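Local coordinates for putative sesquiterpene cyclase (Kitasatospora setae, PDB 4MC3), which catalyses the magnesium-dependent 1,11-cyclisation of (2E,6E)-farnesyl diphosphate to the sesquiterpene alcohol (2Z,6E)-hedycaryol, with release of diphosphate, at residues Q246-S249 with D255-A258; V11-E16 with T267-R272. One frame throughout, in Å; residues are numbered along the deposited sequence.

Both contacts use helix 250-282, at different points along it. Contact 1 joins the end of helix 238-246 and the turn after it to an early turn of helix 250-282; it is local and lies at the surface, and its chemistry is that of two glutamine amides with a thiol nearby. Contact 2, centred 25 Å away, brings the loop 11-16 from the start of the chain against residues 267-272. It is partly buried and mainly apolar: a phenylalanine ring rests on valine and leucine, with an arginine reaching in from the same helix. No atoms of the two contacts meet, their nearest atoms being about 10 Å apart.

Contact 1: residues Q246-S249 with D255-A258; sequences QGCS and DQVA
The side chains of Gln246 and Gln256 reach for each other from opposite directions, one from the end of helix 238-246, the other from helix 250-282, and meet through their terminal amides. The two CD atoms, Gln246 CD and Gln256 CD, are 4.1 Å apart, and the amide planes are turned by 32° against each other, so the groups are only moderately twisted out of parallel. Each chain has CG beside its own backbone N and then runs extended beyond CG, and this straight course brings the amides together although Gln246 CA and Gln256 CA are 11.2 Å apart. Both side chains also touch a crystal neighbour. Cys248 comes in from the turn: its SG sits between the backbone N and the carbonyl carbon (chi1 65°) and lies near the amide end of Gln256, with 5.1 Å from Cys248 SG to Gln256 CD.

The backbone explains why the groups face one another. Gly247 leaves the helix with positive phi and turns the chain, and Ser249 follows as N-cap of helix 250-282. Its hydroxyl caps a backbone N of that helix while Ser249 N bonds to Glu252 OE1, in the manner of a capping box. Gln256 also packs on Ile242 of helix 238-246, as does Val257, which reaches Ala238 and Val239 too. The arrangement is that of a tight helical hairpin at the periphery of the all-helical class I terpene synthase fold, away from the active site.

Contact 2: residues V11-E16 with T267-R272; sequences VPFPLE and TVLQAR
Phe13 carries this contact, its ring reaching from the N-terminal loop onto helix 250-282. The outer carbon CZ touches two aliphatic side chains: Phe13 CZ is 3.7 Å from Leu269 CD2 and 4.2 Å from Val268 CG1. Both methyl groups approach the ring obliquely. Leu269 leaves its helix to one side, but its CD2 branch swings back to the ring. The third partner, Arg272, comes from the opposite direction to Phe13, with Arg272 NH1 3.5 Å from Phe13 CE1 and 3.8 Å from Phe13 CD1. Here the ring carbons lie at the edge of the guanidinium, near its plane, and the ring and guanidinium planes are 56° apart, so the two groups are not stacked. A bend at chi3 (75°) in the otherwise extended arginine chain brings NH1 to the ring.

Pro12 CG covers one face of the Phe13 ring, 4.1 Å above its plane and over its centre. Without the ring, as with an alanine here, a gap is likely to open between the loop and Val268 and Leu269, and the Arg272 guanidinium would probably lose the group at its edge.

Further out, Pro12 and Phe13 both pack on Leu265, one turn before Leu269, while Phe13 O is hydrogen-bonded to Ser304 OG of helix 286-309. Arg272 packs on Ala297 and Ala300 of that same helix. Val268, whose side chain is about 14 Å from the bound nerolidol, packs on Leu209 of helix 204-225. This is plain packing away from the annotated sites, in which the N-terminal segment lies against helices 250-282 and 286-309 of the all-helical class I terpene synthase fold.

Contact 1: residues Q246-S249 with D255-A258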
# COMPACT_ATOMS: atom_id res chain seq x y z
N GLN A 246 -0.99 -24.05 -14.68
CA GLN A 246 -0.87 -24.35 -16.12
C GLN A 246 0.15 -25.43 -16.44
O GLN A 246 0.10 -26.01 -17.53
CB GLN A 246 -0.38 -23.13 -16.91
CG GLN A 246 -1.38 -22.04 -17.20
CD GLN A 246 -0.87 -21.00 -18.18
OE1 GLN A 246 0.27 -21.04 -18.63
NE2 GLN A 246 -1.71 -20.04 -18.49
N GLY A 247 1.09 -25.67 -15.52
CA GLY A 247 2.29 -26.51 -15.78
C GLY A 247 3.25 -25.91 -16.81
O GLY A 247 3.96 -26.63 -17.49
N CYS A 248 3.34 -24.57 -16.88
CA CYS A 248 4.18 -23.92 -17.88
C CYS A 248 5.54 -23.66 -17.24
O CYS A 248 5.73 -23.97 -16.06
CB CYS A 248 3.52 -22.62 -18.38
SG CYS A 248 3.36 -21.30 -17.14
N SER A 249 6.47 -23.12 -18.02
CA SER A 249 7.80 -22.78 -17.51
C SER A 249 7.75 -21.50 -16.71
O SER A 249 6.78 -20.74 -16.81
CB SER A 249 8.81 -22.61 -18.64
OG SER A 249 8.68 -21.36 -19.30
N ASP A 255 6.13 -14.12 -18.20
CA ASP A 255 5.69 -13.36 -19.37
C ASP A 255 4.19 -13.08 -19.30
O ASP A 255 3.73 -12.03 -19.69
CB ASP A 255 6.05 -14.11 -20.67
CG ASP A 255 7.57 -14.24 -20.89
OD1 ASP A 255 8.36 -13.59 -20.17
OD2 ASP A 255 7.97 -15.01 -21.81
N GLN A 256 3.44 -14.04 -18.79
CA GLN A 256 2.01 -13.86 -18.59
C GLN A 256 1.67 -12.80 -17.51
O GLN A 256 0.70 -12.05 -17.66
CB GLN A 256 1.37 -15.18 -18.30
CG GLN A 256 1.43 -16.08 -19.54
CD GLN A 256 0.87 -17.45 -19.30
OE1 GLN A 256 1.61 -18.43 -19.08
NE2 GLN A 256 -0.45 -17.54 -19.30
N VAL A 257 2.46 -12.78 -16.43
CA VAL A 257 2.30 -11.72 -15.43
C VAL A 257 2.64 -10.34 -16.06
O VAL A 257 1.93 -9.36 -15.79
CB VAL A 257 3.10 -12.01 -14.15
CG1 VAL A 257 3.10 -10.79 -13.23
CG2 VAL A 257 2.56 -13.24 -13.44
N ALA A 258 3.68 -10.28 -16.90
CA ALA A 258 4.01 -9.03 -17.62
C ALA A 258 2.82 -8.53 -18.45
O ALA A 258 2.56 -7.32 -18.53
CB ALA A 258 5.24 -9.22 -18.52

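Contact 2: residues V11-E16 with T267-R272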
# COMPACT_ATOMS: atom_id res chain seq x y z
N VAL A 11 7.17 2.41 -17.36
CA VAL A 11 6.09 3.24 -16.87
C VAL A 11 6.37 4.69 -17.31
O VAL A 11 7.47 5.19 -17.14
CB VAL A 11 5.99 3.16 -15.32
CG1 VAL A 11 4.86 3.99 -14.85
CG2 VAL A 11 5.77 1.71 -14.90
N PRO A 12 5.37 5.36 -17.88
CA PRO A 12 5.61 6.68 -18.50
C PRO A 12 5.69 7.85 -17.53
O PRO A 12 6.14 8.93 -17.92
CB PRO A 12 4.39 6.87 -19.39
CG PRO A 12 3.35 6.00 -18.83
CD PRO A 12 4.08 4.81 -18.31
N PHE A 13 5.26 7.63 -16.29
CA PHE A 13 5.10 8.70 -15.33
C PHE A 13 6.47 9.09 -14.77
O PHE A 13 7.32 8.22 -14.54
CB PHE A 13 4.15 8.25 -14.20
CG PHE A 13 2.84 7.67 -14.70
CD1 PHE A 13 1.96 8.42 -15.47
CD2 PHE A 13 2.52 6.34 -14.44
CE1 PHE A 13 0.77 7.86 -15.98
CE2 PHE A 13 1.35 5.79 -14.93
CZ PHE A 13 0.47 6.54 -15.70
N PRO A 14 6.70 10.41 -14.54
CA PRO A 14 7.97 10.78 -13.98
C PRO A 14 8.26 10.12 -12.63
O PRO A 14 7.32 9.83 -11.85
CB PRO A 14 7.89 12.32 -13.87
CG PRO A 14 6.86 12.71 -14.87
CD PRO A 14 5.87 11.57 -14.89
N LEU A 15 9.55 9.88 -12.39
CA LEU A 15 10.02 9.36 -11.12
C LEU A 15 10.20 10.53 -10.17
O LEU A 15 11.04 11.37 -10.37
CB LEU A 15 11.32 8.57 -11.25
CG LEU A 15 11.94 8.06 -9.97
CD1 LEU A 15 11.01 6.99 -9.40
CD2 LEU A 15 13.32 7.48 -10.18
N GLU A 16 9.41 10.57 -9.10
CA GLU A 16 9.40 11.62 -8.07
C GLU A 16 9.80 11.05 -6.69
O GLU A 16 9.46 9.91 -6.37
CB GLU A 16 8.00 12.24 -7.93
CG GLU A 16 7.43 12.80 -9.19
CD GLU A 16 6.05 13.39 -9.03
OE1 GLU A 16 5.59 13.73 -7.92
OE2 GLU A 16 5.44 13.62 -10.07
N THR A 267 -5.22 0.27 -17.63
CA THR A 267 -6.36 0.55 -16.79
C THR A 267 -6.15 1.83 -15.94
O THR A 267 -7.10 2.62 -15.74
CB THR A 267 -6.68 -0.67 -15.90
OG1 THR A 267 -6.94 -1.82 -16.74
CG2 THR A 267 -7.88 -0.44 -15.07
N VAL A 268 -4.93 2.04 -15.43
CA VAL A 268 -4.59 3.28 -14.73
C VAL A 268 -4.78 4.50 -15.66
O VAL A 268 -5.40 5.49 -15.26
CB VAL A 268 -3.17 3.27 -14.12
CG1 VAL A 268 -2.70 4.67 -13.74
CG2 VAL A 268 -3.20 2.33 -12.90
N LEU A 269 -4.26 4.38 -16.88
CA LEU A 269 -4.31 5.48 -17.87
C LEU A 269 -5.76 5.82 -18.19
O LEU A 269 -6.18 7.00 -18.15
CB LEU A 269 -3.52 5.12 -19.12
CG LEU A 269 -1.99 5.13 -18.97
CD1 LEU A 269 -1.31 4.44 -20.15
CD2 LEU A 269 -1.47 6.56 -18.80
N GLN A 270 -6.55 4.79 -18.43
CA GLN A 270 -7.98 4.95 -18.70
C GLN A 270 -8.72 5.56 -17.52
O GLN A 270 -9.52 6.47 -17.69
CB GLN A 270 -8.62 3.61 -19.08
CG GLN A 270 -10.05 3.75 -19.62
CD GLN A 270 -10.75 2.41 -19.89
OE1 GLN A 270 -10.13 1.35 -19.95
NE2 GLN A 270 -12.08 2.46 -20.04
N ALA A 271 -8.48 5.04 -16.31
CA ALA A 271 -9.20 5.51 -15.13
C ALA A 271 -8.94 6.99 -14.84
O ALA A 271 -9.80 7.69 -14.28
CB ALA A 271 -8.83 4.69 -13.91
N ARG A 272 -7.70 7.43 -15.08
CA ARG A 272 -7.37 8.84 -14.89
C ARG A 272 -8.21 9.74 -15.78
O ARG A 272 -8.72 10.76 -15.32
CB ARG A 272 -5.89 9.11 -15.11
CG ARG A 272 -5.05 8.57 -13.96
CD ARG A 272 -3.58 8.95 -14.13
NE ARG A 272 -3.37 10.36 -13.81
CZ ARG A 272 -2.22 11.01 -13.97
NH1 ARG A 272 -1.14 10.40 -14.48
NH2 ARG A 272 -2.14 12.29 -13.63